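Side-chain contacts in ferrous iron uptake transporter protein B (Streptococcus thermophilus, PDB 3TAH), which probably transports ferrous iron across the cell membrane in a GTP-driven uptake system, its cytosolic N-terminal part, present here, binding guanine nucleotide through a G-protein domain: residues Thr17-Leu22 with Thr111-Met116; Asn21-His26 with Thr149-Val154; Asp176-Ala181 with Ser243-Glu248; Phe206-Leu211 with Ile232-Phe237. The protein carries 1 engineered substitution. All coordinates share one frame; numbering follows the deposited sequence.

Contact 1: Thr17-Leu22 with Thr111-Met116. With BGO (3'-O-(N-methylanthraniloyl)guanosine-5'-diphosphate), chain C.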
loop_
_atom_site.group_PDB
_atom_site.type_symbol
_atom_site.label_atom_id
_atom_site.label_comp_id
_atom_site.label_asym_id
_atom_site.label_seq_id
_atom_site.Cartn_x
_atom_site.Cartn_y
_atom_site.Cartn_z
ATOM N N THR A 17 2.414 15.314 4.186
ATOM C CA THR A 17 2.173 16.291 5.244
ATOM C C THR A 17 1.407 17.498 4.716
ATOM O O THR A 17 0.469 17.970 5.368
ATOM C CB THR A 17 3.480 16.814 5.889
ATOM O OG1 THR A 17 4.217 15.717 6.433
ATOM C CG2 THR A 17 3.174 17.804 6.997
ATOM N N SER A 18 1.810 17.987 3.543
ATOM C CA SER A 18 1.146 19.120 2.914
ATOM C C SER A 18 -0.327 18.823 2.696
ATOM O O SER A 18 -1.165 19.677 2.986
ATOM C CB SER A 18 1.801 19.497 1.584
ATOM O OG SER A 18 3.135 19.939 1.777
ATOM N N LEU A 19 -0.645 17.626 2.186
ATOM C CA LEU A 19 -2.050 17.235 1.995
ATOM C C LEU A 19 -2.748 17.003 3.332
ATOM O O LEU A 19 -3.876 17.420 3.512
ATOM C CB LEU A 19 -2.190 15.985 1.123
ATOM C CG LEU A 19 -1.806 16.162 -0.341
ATOM C CD1 LEU A 19 -1.756 14.817 -1.069
ATOM C CD2 LEU A 19 -2.754 17.100 -1.060
ATOM N N PHE A 20 -2.082 16.340 4.263
ATOM C CA PHE A 20 -2.643 16.180 5.609
ATOM C C PHE A 20 -3.096 17.525 6.191
ATOM O O PHE A 20 -4.225 17.654 6.701
ATOM C CB PHE A 20 -1.637 15.518 6.555
ATOM C CG PHE A 20 -2.197 15.267 7.925
ATOM C CD1 PHE A 20 -3.027 14.178 8.154
ATOM C CD2 PHE A 20 -1.918 16.131 8.980
ATOM C CE1 PHE A 20 -3.571 13.937 9.424
ATOM C CE2 PHE A 20 -2.458 15.890 10.259
ATOM C CZ PHE A 20 -3.282 14.783 10.469
ATOM N N ASN A 21 -2.213 18.518 6.110
ATOM C CA ASN A 21 -2.504 19.865 6.636
ATOM C C ASN A 21 -3.657 20.542 5.920
ATOM O O ASN A 21 -4.491 21.165 6.574
ATOM C CB ASN A 21 -1.244 20.746 6.632
ATOM C CG ASN A 21 -0.200 20.262 7.617
ATOM O OD1 ASN A 21 -0.517 19.561 8.575
ATOM N ND2 ASN A 21 1.059 20.634 7.391
ATOM N N LEU A 22 -3.727 20.408 4.592
ATOM C CA LEU A 22 -4.866 20.936 3.836
ATOM C C LEU A 22 -6.187 20.264 4.201
ATOM O O LEU A 22 -7.210 20.932 4.370
ATOM C CB LEU A 22 -4.651 20.783 2.329
ATOM C CG LEU A 22 -3.784 21.816 1.629
ATOM C CD1 LEU A 22 -3.548 21.387 0.186
ATOM C CD2 LEU A 22 -4.476 23.188 1.690
ATOM N N THR A 111 -6.981 4.263 -2.624
ATOM C CA THR A 111 -7.300 5.388 -3.501
ATOM C C THR A 111 -5.998 6.210 -3.583
ATOM O O THR A 111 -5.369 6.464 -2.557
ATOM C CB THR A 111 -8.438 6.248 -2.939
ATOM O OG1 THR A 111 -9.659 5.494 -2.939
ATOM C CG2 THR A 111 -8.616 7.530 -3.762
ATOM N N ILE A 112 -5.588 6.619 -4.783
ATOM C CA ILE A 112 -4.315 7.337 -4.953
ATOM C C ILE A 112 -4.542 8.830 -5.151
ATOM O O ILE A 112 -5.347 9.198 -6.003
ATOM C CB ILE A 112 -3.495 6.791 -6.145
ATOM C CG1 ILE A 112 -2.963 5.379 -5.856
ATOM C CG2 ILE A 112 -2.329 7.729 -6.480
ATOM C CD1 ILE A 112 -2.245 4.722 -7.081
ATOM N N ALA A 113 -3.850 9.667 -4.363
ATOM C CA ALA A 113 -3.731 11.102 -4.628
ATOM C C ALA A 113 -2.433 11.195 -5.419
ATOM O O ALA A 113 -1.351 11.025 -4.869
ATOM C CB ALA A 113 -3.658 11.942 -3.339
ATOM N N LEU A 114 -2.562 11.457 -6.715
ATOM C CA LEU A 114 -1.435 11.545 -7.619
ATOM C C LEU A 114 -1.004 12.997 -7.504
ATOM O O LEU A 114 -1.482 13.854 -8.263
ATOM C CB LEU A 114 -1.849 11.146 -9.042
ATOM C CG LEU A 114 -0.754 11.214 -10.118
ATOM C CD1 LEU A 114 0.336 10.199 -9.810
ATOM C CD2 LEU A 114 -1.289 10.992 -11.527
ATOM N N ASN A 115 -0.105 13.234 -6.540
ATOM C CA ASN A 115 0.281 14.563 -6.066
ATOM C C ASN A 115 1.469 15.133 -6.865
ATOM O O ASN A 115 2.097 14.415 -7.645
ATOM C CB ASN A 115 0.533 14.504 -4.539
ATOM C CG ASN A 115 0.568 15.878 -3.877
ATOM O OD1 ASN A 115 -0.324 16.702 -4.078
ATOM N ND2 ASN A 115 1.601 16.127 -3.075
ATOM N N MET A 116 1.777 16.417 -6.686
ATOM C CA MET A 116 2.834 17.100 -7.449
ATOM C C MET A 116 2.484 17.225 -8.924
ATOM O O MET A 116 3.382 17.375 -9.757
ATOM C CB MET A 116 4.178 16.379 -7.355
ATOM C CG MET A 116 4.658 16.152 -5.952
ATOM S SD MET A 116 5.549 17.603 -5.374
ATOM C CE MET A 116 5.884 17.066 -3.704
HETATM C "C'" BGO C . 8.899 22.438 0.723
HETATM N N1 BGO C . 3.159 20.507 -5.623
HETATM C C2 BGO C . 4.375 21.197 -5.420
HETATM N N2 BGO C . 4.858 21.981 -6.374
HETATM N N3 BGO C . 5.039 21.048 -4.263
HETATM C C4 BGO C . 4.530 20.249 -3.300
HETATM C C5 BGO C . 3.330 19.541 -3.444
HETATM C C6 BGO C . 2.619 19.675 -4.637
HETATM O O6 BGO C . 1.548 19.088 -4.839
HETATM N N7 BGO C . 3.141 18.865 -2.311
HETATM C C8 BGO C . 4.155 19.108 -1.477
HETATM N N9 BGO C . 4.986 19.957 -2.095
HETATM P PA BGO C . 5.850 17.304 2.286
HETATM P PB BGO C . 5.948 14.518 3.140
HETATM C "C1'" BGO C . 9.938 23.471 0.234
HETATM O "O1'" BGO C . 8.330 22.577 1.798
HETATM O O1A BGO C . 4.411 17.490 2.497
HETATM C C1B BGO C . 6.230 20.521 -1.667
HETATM O O1B BGO C . 5.485 13.389 2.333
HETATM C "C2'" BGO C . 10.096 24.704 0.882
HETATM N "N2'" BGO C . 9.374 25.049 1.952
HETATM O "O2'" BGO C . 5.997 22.217 -0.056
HETATM O O2A BGO C . 6.824 17.780 3.323
HETATM C C2B BGO C . 6.411 20.885 -0.282
HETATM O O2B BGO C . 5.022 14.965 4.166
HETATM C "C3'" BGO C . 11.047 25.594 0.391
HETATM O "O3'" BGO C . 8.597 21.411 -0.023
HETATM O O3A BGO C . 6.175 15.728 2.055
HETATM C C3B BGO C . 7.582 20.552 0.531
HETATM O O3B BGO C . 7.350 14.347 3.641
HETATM C "C4'" BGO C . 11.810 25.278 -0.717
HETATM O "O4'" BGO C . 7.166 19.384 -1.620
HETATM C C4B BGO C . 7.922 19.314 -0.297
HETATM C "C5'" BGO C . 11.659 24.060 -1.369
HETATM O "O5'" BGO C . 6.244 17.965 0.871
HETATM C C5B BGO C . 7.589 17.967 0.368
HETATM C "C6'" BGO C . 10.712 23.150 -0.886
HETATM C "CM'" BGO C . 9.820 26.052 2.936
#

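Contact 2: Asn21-His26 with Thr149-Val154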
loop_
_atom_site.group_PDB
_atom_site.type_symbol
_atom_site.label_atom_id
_atom_site.label_comp_id
_atom_site.label_asym_id
_atom_site.label_seq_id
_atom_site.Cartn_x
_atom_site.Cartn_y
_atom_site.Cartn_z
ATOM N N ASN A 21 -2.213 18.518 6.110
ATOM C CA ASN A 21 -2.504 19.865 6.636
ATOM C C ASN A 21 -3.657 20.542 5.920
ATOM O O ASN A 21 -4.491 21.165 6.574
ATOM C CB ASN A 21 -1.244 20.746 6.632
ATOM C CG ASN A 21 -0.200 20.262 7.617
ATOM O OD1 ASN A 21 -0.517 19.561 8.575
ATOM N ND2 ASN A 21 1.059 20.634 7.391
ATOM N N LEU A 22 -3.727 20.408 4.592
ATOM C CA LEU A 22 -4.866 20.936 3.836
ATOM C C LEU A 22 -6.187 20.264 4.201
ATOM O O LEU A 22 -7.210 20.932 4.370
ATOM C CB LEU A 22 -4.651 20.783 2.329
ATOM C CG LEU A 22 -3.784 21.816 1.629
ATOM C CD1 LEU A 22 -3.548 21.387 0.186
ATOM C CD2 LEU A 22 -4.476 23.188 1.690
ATOM N N ILE A 23 -6.159 18.942 4.319
ATOM C CA ILE A 23 -7.365 18.153 4.549
ATOM C C ILE A 23 -7.935 18.359 5.951
ATOM O O ILE A 23 -9.162 18.408 6.100
ATOM C CB ILE A 23 -7.108 16.636 4.326
ATOM C CG1 ILE A 23 -6.790 16.346 2.858
ATOM C CG2 ILE A 23 -8.335 15.812 4.729
ATOM C CD1 ILE A 23 -6.065 15.029 2.649
ATOM N N THR A 24 -7.051 18.454 6.942
ATOM C CA THR A 24 -7.443 18.580 8.349
ATOM C C THR A 24 -7.392 20.004 8.909
ATOM O O THR A 24 -7.994 20.264 9.961
ATOM C CB THR A 24 -6.576 17.697 9.277
ATOM O OG1 THR A 24 -5.217 18.167 9.304
ATOM C CG2 THR A 24 -6.651 16.234 8.832
ATOM N N GLY A 25 -6.683 20.908 8.231
ATOM C CA GLY A 25 -6.460 22.250 8.763
ATOM C C GLY A 25 -5.629 22.188 10.032
ATOM O O GLY A 25 -4.810 21.280 10.212
ATOM N N HIS A 26 -5.854 23.143 10.928
ATOM C CA HIS A 26 -5.091 23.218 12.184
ATOM C C HIS A 26 -5.592 22.266 13.284
ATOM O O HIS A 26 -4.950 22.179 14.333
ATOM C CB HIS A 26 -5.058 24.663 12.705
ATOM C CG HIS A 26 -4.535 25.650 11.704
ATOM N ND1 HIS A 26 -3.201 25.989 11.615
ATOM C CD2 HIS A 26 -5.171 26.369 10.747
ATOM C CE1 HIS A 26 -3.038 26.873 10.645
ATOM N NE2 HIS A 26 -4.218 27.121 10.103
ATOM N N THR A 149 -5.530 21.837 -5.409
ATOM C CA THR A 149 -6.463 21.251 -6.376
ATOM C C THR A 149 -6.594 19.739 -6.181
ATOM O O THR A 149 -5.617 19.062 -5.831
ATOM C CB THR A 149 -6.031 21.519 -7.834
ATOM O OG1 THR A 149 -4.716 21.001 -8.078
ATOM C CG2 THR A 149 -6.055 23.019 -8.149
ATOM N N GLY A 150 -7.801 19.223 -6.393
ATOM C CA GLY A 150 -8.064 17.773 -6.321
ATOM C C GLY A 150 -8.207 17.182 -4.927
ATOM O O GLY A 150 -8.520 15.996 -4.774
ATOM N N VAL A 151 -8.004 18.008 -3.904
ATOM C CA VAL A 151 -7.923 17.524 -2.526
ATOM C C VAL A 151 -9.277 17.012 -2.034
ATOM O O VAL A 151 -9.374 15.869 -1.566
ATOM C CB VAL A 151 -7.330 18.608 -1.581
ATOM C CG1 VAL A 151 -7.263 18.113 -0.149
ATOM C CG2 VAL A 151 -5.944 19.010 -2.040
ATOM N N ASP A 152 -10.327 17.827 -2.154
ATOM C CA ASP A 152 -11.655 17.412 -1.692
ATOM C C ASP A 152 -12.164 16.207 -2.489
ATOM O O ASP A 152 -12.843 15.319 -1.949
ATOM C CB ASP A 152 -12.675 18.556 -1.803
ATOM C CG ASP A 152 -12.308 19.777 -0.967
ATOM O OD1 ASP A 152 -11.559 19.662 0.030
ATOM O OD2 ASP A 152 -12.778 20.879 -1.325
ATOM N N GLN A 153 -11.821 16.197 -3.772
ATOM C CA GLN A 153 -12.164 15.122 -4.702
ATOM C C GLN A 153 -11.544 13.778 -4.304
ATOM O O GLN A 153 -12.243 12.752 -4.296
ATOM C CB GLN A 153 -11.747 15.478 -6.125
ATOM C CG GLN A 153 -12.472 16.705 -6.714
ATOM C CD GLN A 153 -11.715 18.012 -6.541
ATOM O OE1 GLN A 153 -11.128 18.288 -5.487
ATOM N NE2 GLN A 153 -11.731 18.834 -7.588
ATOM N N VAL A 154 -10.257 13.776 -3.959
ATOM C CA VAL A 154 -9.588 12.520 -3.579
ATOM C C VAL A 154 -10.122 12.036 -2.225
ATOM O O VAL A 154 -10.348 10.824 -2.050
ATOM C CB VAL A 154 -8.030 12.599 -3.627
ATOM C CG1 VAL A 154 -7.433 13.353 -2.421
ATOM C CG2 VAL A 154 -7.426 11.183 -3.749
#

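Contact 3: Asp176-Ala181 with Ser243-Glu248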
loop_
_atom_site.group_PDB
_atom_site.type_symbol
_atom_site.label_atom_id
_atom_site.label_comp_id
_atom_site.label_asym_id
_atom_site.label_seq_id
_atom_site.Cartn_x
_atom_site.Cartn_y
_atom_site.Cartn_z
ATOM N N ASP A 176 3.411 -15.790 -13.860
ATOM C CA ASP A 176 2.810 -17.112 -13.546
ATOM C C ASP A 176 3.576 -17.957 -12.540
ATOM O O ASP A 176 2.957 -18.661 -11.729
ATOM C CB ASP A 176 2.647 -17.968 -14.811
ATOM C CG ASP A 176 1.532 -17.489 -15.705
ATOM O OD1 ASP A 176 0.679 -16.697 -15.254
ATOM O OD2 ASP A 176 1.505 -17.921 -16.872
ATOM N N ARG A 177 4.902 -17.907 -12.596
ATOM C CA ARG A 177 5.740 -18.711 -11.688
ATOM C C ARG A 177 5.682 -18.206 -10.250
ATOM O O ARG A 177 5.724 -19.009 -9.313
ATOM C CB ARG A 177 7.190 -18.741 -12.143
ATOM C CG ARG A 177 7.451 -19.488 -13.448
ATOM C CD ARG A 177 8.851 -19.163 -13.934
ATOM N NE ARG A 177 8.960 -17.777 -14.380
ATOM C CZ ARG A 177 10.092 -17.166 -14.724
ATOM N NH1 ARG A 177 11.258 -17.811 -14.706
ATOM N NH2 ARG A 177 10.061 -15.898 -15.108
ATOM N N LEU A 178 5.589 -16.890 -10.073
ATOM C CA LEU A 178 5.416 -16.355 -8.725
ATOM C C LEU A 178 3.995 -16.589 -8.238
ATOM O O LEU A 178 3.805 -16.918 -7.075
ATOM C CB LEU A 178 5.790 -14.868 -8.631
ATOM C CG LEU A 178 5.658 -14.254 -7.228
ATOM C CD1 LEU A 178 6.431 -15.070 -6.172
ATOM C CD2 LEU A 178 6.134 -12.813 -7.240
ATOM N N GLU A 179 3.006 -16.413 -9.116
ATOM C CA GLU A 179 1.595 -16.684 -8.772
ATOM C C GLU A 179 1.364 -18.132 -8.326
ATOM O O GLU A 179 0.592 -18.373 -7.395
ATOM C CB GLU A 179 0.658 -16.308 -9.922
ATOM C CG GLU A 179 0.605 -14.802 -10.217
ATOM C CD GLU A 179 0.086 -13.991 -9.059
ATOM O OE1 GLU A 179 -0.741 -14.511 -8.276
ATOM O OE2 GLU A 179 0.508 -12.823 -8.912
ATOM N N ALA A 180 2.057 -19.083 -8.959
ATOM C CA ALA A 180 1.996 -20.490 -8.554
ATOM C C ALA A 180 2.494 -20.652 -7.117
ATOM O O ALA A 180 1.857 -21.332 -6.299
ATOM C CB ALA A 180 2.829 -21.377 -9.522
ATOM N N ALA A 181 3.618 -20.009 -6.805
ATOM C CA ALA A 181 4.159 -20.033 -5.444
ATOM C C ALA A 181 3.203 -19.407 -4.424
ATOM O O ALA A 181 2.992 -19.950 -3.344
ATOM C CB ALA A 181 5.523 -19.321 -5.391
ATOM N N SER A 243 14.566 -11.055 -4.028
ATOM C CA SER A 243 14.845 -10.420 -5.321
ATOM C C SER A 243 13.756 -10.679 -6.364
ATOM O O SER A 243 13.404 -9.782 -7.130
ATOM C CB SER A 243 16.194 -10.881 -5.883
ATOM O OG SER A 243 17.272 -10.420 -5.092
ATOM N N ILE A 244 13.237 -11.903 -6.391
ATOM C CA ILE A 244 12.156 -12.290 -7.288
ATOM C C ILE A 244 10.975 -11.352 -7.083
ATOM O O ILE A 244 10.441 -10.793 -8.049
ATOM C CB ILE A 244 11.715 -13.776 -7.068
ATOM C CG1 ILE A 244 12.787 -14.773 -7.531
ATOM C CG2 ILE A 244 10.399 -14.063 -7.808
ATOM C CD1 ILE A 244 12.555 -16.217 -7.025
ATOM N N VAL A 245 10.583 -11.157 -5.828
ATOM C CA VAL A 245 9.420 -10.299 -5.522
ATOM C C VAL A 245 9.690 -8.840 -5.904
ATOM O O VAL A 245 8.843 -8.193 -6.514
ATOM C CB VAL A 245 8.989 -10.430 -4.042
ATOM C CG1 VAL A 245 7.826 -9.501 -3.732
ATOM C CG2 VAL A 245 8.602 -11.863 -3.743
ATOM N N ILE A 246 10.874 -8.341 -5.564
ATOM C CA ILE A 246 11.296 -6.997 -5.961
ATOM C C ILE A 246 11.201 -6.807 -7.466
ATOM O O ILE A 246 10.614 -5.831 -7.939
ATOM C CB ILE A 246 12.753 -6.695 -5.518
ATOM C CG1 ILE A 246 12.858 -6.537 -3.999
ATOM C CG2 ILE A 246 13.249 -5.438 -6.186
ATOM C CD1 ILE A 246 14.319 -6.393 -3.509
ATOM N N ASN A 247 11.762 -7.759 -8.216
ATOM C CA ASN A 247 11.758 -7.678 -9.677
ATOM C C ASN A 247 10.343 -7.717 -10.231
ATOM O O ASN A 247 10.024 -6.973 -11.159
ATOM C CB ASN A 247 12.616 -8.804 -10.291
ATOM C CG ASN A 247 14.094 -8.663 -9.970
ATOM O OD1 ASN A 247 14.563 -7.578 -9.632
ATOM N ND2 ASN A 247 14.844 -9.768 -10.086
ATOM N N GLU A 248 9.491 -8.588 -9.661
ATOM C CA GLU A 248 8.090 -8.686 -10.100
ATOM C C GLU A 248 7.306 -7.407 -9.817
ATOM O O GLU A 248 6.511 -6.996 -10.664
ATOM C CB GLU A 248 7.372 -9.914 -9.508
ATOM C CG GLU A 248 7.846 -11.245 -10.083
ATOM C CD GLU A 248 7.707 -11.341 -11.594
ATOM O OE1 GLU A 248 6.669 -10.957 -12.148
ATOM O OE2 GLU A 248 8.658 -11.817 -12.230
#

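Contact 4: Phe206-Leu211 with Ile232-Phe237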
loop_
_atom_site.group_PDB
_atom_site.type_symbol
_atom_site.label_atom_id
_atom_site.label_comp_id
_atom_site.label_asym_id
_atom_site.label_seq_id
_atom_site.Cartn_x
_atom_site.Cartn_y
_atom_site.Cartn_z
ATOM N N PHE A 206 6.871 -15.872 1.452
ATOM C CA PHE A 206 7.692 -16.266 0.319
ATOM C C PHE A 206 9.060 -15.583 0.389
ATOM O O PHE A 206 10.099 -16.229 0.185
ATOM C CB PHE A 206 7.016 -15.944 -1.014
ATOM C CG PHE A 206 7.858 -16.308 -2.210
ATOM C CD1 PHE A 206 7.872 -17.613 -2.696
ATOM C CD2 PHE A 206 8.649 -15.356 -2.842
ATOM C CE1 PHE A 206 8.661 -17.955 -3.805
ATOM C CE2 PHE A 206 9.446 -15.689 -3.951
ATOM C CZ PHE A 206 9.453 -16.984 -4.437
ATOM N N GLU A 207 9.054 -14.292 0.705
ATOM C CA GLU A 207 10.297 -13.515 0.791
ATOM C C GLU A 207 11.013 -13.615 2.158
ATOM O O GLU A 207 11.978 -12.882 2.425
ATOM C CB GLU A 207 10.026 -12.061 0.397
ATOM C CG GLU A 207 9.291 -11.274 1.439
ATOM C CD GLU A 207 8.669 -9.977 0.934
ATOM O OE1 GLU A 207 8.079 -9.288 1.787
ATOM O OE2 GLU A 207 8.771 -9.638 -0.263
ATOM N N GLN A 208 10.541 -14.525 3.003
ATOM C CA GLN A 208 11.096 -14.811 4.331
ATOM C C GLN A 208 11.185 -13.602 5.255
ATOM O O GLN A 208 12.180 -13.394 5.951
ATOM C CB GLN A 208 12.435 -15.505 4.188
ATOM C CG GLN A 208 12.251 -16.877 3.576
ATOM C CD GLN A 208 13.387 -17.239 2.710
ATOM O OE1 GLN A 208 14.263 -17.993 3.111
ATOM N NE2 GLN A 208 13.394 -16.696 1.498
ATOM N N ASP A 209 10.108 -12.827 5.255
ATOM C CA ASP A 209 9.953 -11.715 6.161
ATOM C C ASP A 209 10.018 -12.191 7.611
ATOM O O ASP A 209 9.191 -12.981 8.056
ATOM C CB ASP A 209 8.621 -11.022 5.903
ATOM C CG ASP A 209 8.482 -9.753 6.699
ATOM O OD1 ASP A 209 8.922 -8.694 6.201
ATOM O OD2 ASP A 209 7.934 -9.823 7.822
ATOM N N SER A 210 11.006 -11.707 8.343
ATOM C CA SER A 210 11.261 -12.184 9.700
ATOM C C SER A 210 10.146 -11.833 10.693
ATOM O O SER A 210 9.920 -12.582 11.628
ATOM C CB SER A 210 12.631 -11.681 10.183
ATOM O OG SER A 210 12.692 -10.281 10.108
ATOM N N LEU A 211 9.451 -10.715 10.489
ATOM C CA LEU A 211 8.335 -10.330 11.367
ATOM C C LEU A 211 7.125 -11.243 11.224
ATOM O O LEU A 211 6.539 -11.664 12.220
ATOM C CB LEU A 211 7.901 -8.883 11.121
ATOM C CG LEU A 211 8.789 -7.751 11.628
ATOM C CD1 LEU A 211 8.294 -6.425 11.058
ATOM C CD2 LEU A 211 8.800 -7.727 13.152
ATOM N N ILE A 232 12.005 -24.469 -4.738
ATOM C CA ILE A 232 11.794 -24.792 -6.149
ATOM C C ILE A 232 11.582 -23.511 -6.957
ATOM O O ILE A 232 12.044 -23.422 -8.095
ATOM C CB ILE A 232 10.644 -25.852 -6.387
ATOM C CG1 ILE A 232 10.553 -26.254 -7.867
ATOM C CG2 ILE A 232 9.274 -25.372 -5.835
ATOM C CD1 ILE A 232 11.863 -26.852 -8.462
ATOM N N THR A 233 10.902 -22.517 -6.375
ATOM C CA THR A 233 10.662 -21.248 -7.083
ATOM C C THR A 233 11.972 -20.484 -7.315
ATOM O O THR A 233 12.202 -19.972 -8.417
ATOM C CB THR A 233 9.592 -20.403 -6.374
ATOM O OG1 THR A 233 8.415 -21.203 -6.251
ATOM C CG2 THR A 233 9.263 -19.145 -7.173
ATOM N N GLU A 234 12.841 -20.447 -6.309
ATOM C CA GLU A 234 14.168 -19.851 -6.458
ATOM C C GLU A 234 14.978 -20.567 -7.542
ATOM O O GLU A 234 15.693 -19.925 -8.302
ATOM C CB GLU A 234 14.953 -19.897 -5.151
ATOM C CG GLU A 234 14.477 -18.870 -4.109
ATOM C CD GLU A 234 15.282 -18.907 -2.839
ATOM O OE1 GLU A 234 15.766 -20.003 -2.476
ATOM O OE2 GLU A 234 15.418 -17.843 -2.195
ATOM N N GLU A 235 14.857 -21.886 -7.597
ATOM C CA GLU A 235 15.576 -22.683 -8.596
ATOM C C GLU A 235 15.159 -22.342 -10.013
ATOM O O GLU A 235 16.018 -22.213 -10.889
ATOM C CB GLU A 235 15.400 -24.182 -8.324
ATOM C CG GLU A 235 16.167 -24.617 -7.099
ATOM C CD GLU A 235 15.961 -26.086 -6.714
ATOM O OE1 GLU A 235 15.321 -26.836 -7.482
ATOM O OE2 GLU A 235 16.461 -26.471 -5.633
ATOM N N ILE A 236 13.854 -22.178 -10.235
ATOM C CA ILE A 236 13.354 -21.894 -11.585
ATOM C C ILE A 236 13.581 -20.439 -11.998
ATOM O O ILE A 236 13.682 -20.170 -13.188
ATOM C CB ILE A 236 11.880 -22.364 -11.818
ATOM C CG1 ILE A 236 10.838 -21.525 -11.070
ATOM C CG2 ILE A 236 11.754 -23.863 -11.461
ATOM C CD1 ILE A 236 9.376 -22.025 -11.295
ATOM N N PHE A 237 13.667 -19.509 -11.051
ATOM C CA PHE A 237 14.098 -18.134 -11.390
ATOM C C PHE A 237 15.624 -17.921 -11.394
ATOM O O PHE A 237 16.096 -16.911 -11.956
ATOM C CB PHE A 237 13.504 -17.110 -10.410
ATOM C CG PHE A 237 12.068 -16.728 -10.667
ATOM C CD1 PHE A 237 11.757 -15.634 -11.472
ATOM C CD2 PHE A 237 11.023 -17.418 -10.063
ATOM C CE1 PHE A 237 10.446 -15.250 -11.687
ATOM C CE2 PHE A 237 9.704 -17.041 -10.275
ATOM C CZ PHE A 237 9.412 -15.955 -11.089
#

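Contact 1: Thr17-Leu22 with Thr111-Met116
The carboxamide of Asn-115 meets Leu-19 over one of its faces: Leu-19 CD1 stands almost directly above Asn-115 CG, 3.8 Å away. The guanine lies beyond the amide's nitrogen and oxygen, displaced toward the opposite face, the two planes steeply inclined. Asn-115 ND2 donates to BGO N7 at 3.2 Å, bent to 142° at the hydrogen, and also to the carbonyl of Ser-14, while OD1 is taken by the hydroxyl of Thr-143. CG anti to the backbone N (chi1 -164°) points the amide between P-loop and base, where these bonds fix its rotation. Asn-115 to Asp-118, Asn-Met-Ile-Asp, occupies the place of the NKxD motif of G proteins. Met-116 has two conformers; in one, SD lies over a guanine face, a tentative contact. Leu-19 CD1 reaches onward to Ala-113 CB at 4.1 Å. Just before Leu-19 on the same helix, the N and OG1 of Thr-17 both grip the beta-phosphate oxygen BGO O2B, and Ser-18 N donates to the alpha-phosphate oxygen BGO O1A at 2.8 Å.

Contact 2: Asn21-His26 with Thr149-Val154
Both methyls of Val-151 are used against Leu-22 and Ile-23, one for each. Val-151 CG1, anti to its own backbone N (chi1 179°), presses against the methylene Ile-23 CG1 at 3.5 Å, a tight approach for two saturated carbons. Val-151 CG2 is 4.0 Å from Leu-22 CD1, and here the side chains meet nearly at right angles. Ile-23 starts out alongside the gap rather than into it; its CG1 branch, beside the backbone N at chi1 -66°, brings the contact about. No hydrogen bond joins the segments. The pairing is that of the first and last helices of a P-loop G domain, which lie together on one face of the central sheet: helix 16-24 follows the phosphate-binding loop, and helix 151-159 follows the loop that carries Ala-145 to the nucleotide. In the next shell, Gly-150 stands at the N-cap and its O accepts from Val-154 N at 2.9 Å, setting Val-151 in the first turn. Val-154, one turn on, packs on Ala-113 and Val-141 of the sheet. Farther out, Asp-152 forms a salt bridge with Lys-47, while the backbone of Ile-23 is hydrogen-bonded to that of Lys-46, so adjoining residues of one loop reach both helices.

Contact 3: Asp176-Ala181 with Ser243-Glu248
Segments 176-181 and 243-248 run in largely opposed directions, at 126° with their axes 11.2 Å apart at closest approach, and Leu-178 and Val-245 bring the nearest CA atoms to 7.9 Å. Leu-178 carries the interface. Its CG is anti to the backbone N (chi1 -179°), which sends both methyls across: CD2 lies against the aliphatic stem of Glu-248, 3.7 Å from Glu-248 CG, and also faces Val-245 CG2 at 4.4 Å, while CD1 turns to Ile-244 CG2. The bend of Glu-248 at chi2 (-57°) lets its stem serve as an apolar surface while its carboxylate turns to the start of helix 176-189, where OE1 accepts from the backbone N of Asp-175. Arg-177, whose NE is salt-bridged to Asp-175, keeps its NH2 5.2 Å from Glu-248 OE2, too far for a second salt bridge, though the opposite charges probably attract weakly. Within the FeoB cytosolic helical domain, Phe-206 of helix 198-206 touches both Leu-178 and Val-245, and Phe-237 of helix 220-237 touches Ile-244 and takes the cation-pi contact of Arg-177.

Contact 4: Phe206-Leu211 with Ile232-Phe237
A Schellman motif ends the helix of Phe-206, which at this point meets Thr-233 on helix 220-237 of the helical domain. Gln-208, with its positive phi of 56°, is the C-prime residue, and Asp-209 next to it caps the following helix. The Phe-206 ring comes edge-on: its CZ is 3.5 Å from Thr-233 CG2 and its CE1 3.7 Å from Thr-233 CB, with CB lying in the ring plane. Setting CG anti to the backbone N (chi1 179°) carries the ring over to the neighbouring helix. Thr-233 presents its CB and methyl, while its OG1 is hydrogen-bonded to the carbonyl of Ile-229 one turn back. At the outer margin Gln-208 NE2 comes within 4.4 Å of Glu-234 OE2, whose bonded partner is the backbone N of Ala-241. The junction across these two segments is therefore mainly dispersive: an aromatic edge meets a methyl, while the threonine hydroxyl is bonded within its own helix and the glutamate OE2 to the start of the next.

How the contacts relate
From the N terminus, contacts 1 and 2 both start on helix 16-24. Contact 1 closes a loop of 88 residues onto strand 110-115, and contact 2 closes a wider one of 122 onto helix 151-159; they touch where Leu-19 CD2 meets Val-151 CG2 at 3.8 Å and tie helix, sheet and last helix of the G domain together. The chain then enters the helical domain, on the other side of the chain's centre. There contact 3 joins helices 176-189 and 241-259, and contact 4 is nested inside its loop. Their centres lie about 9 Å apart, against about 31 Å between the centres of contacts 1 and 3.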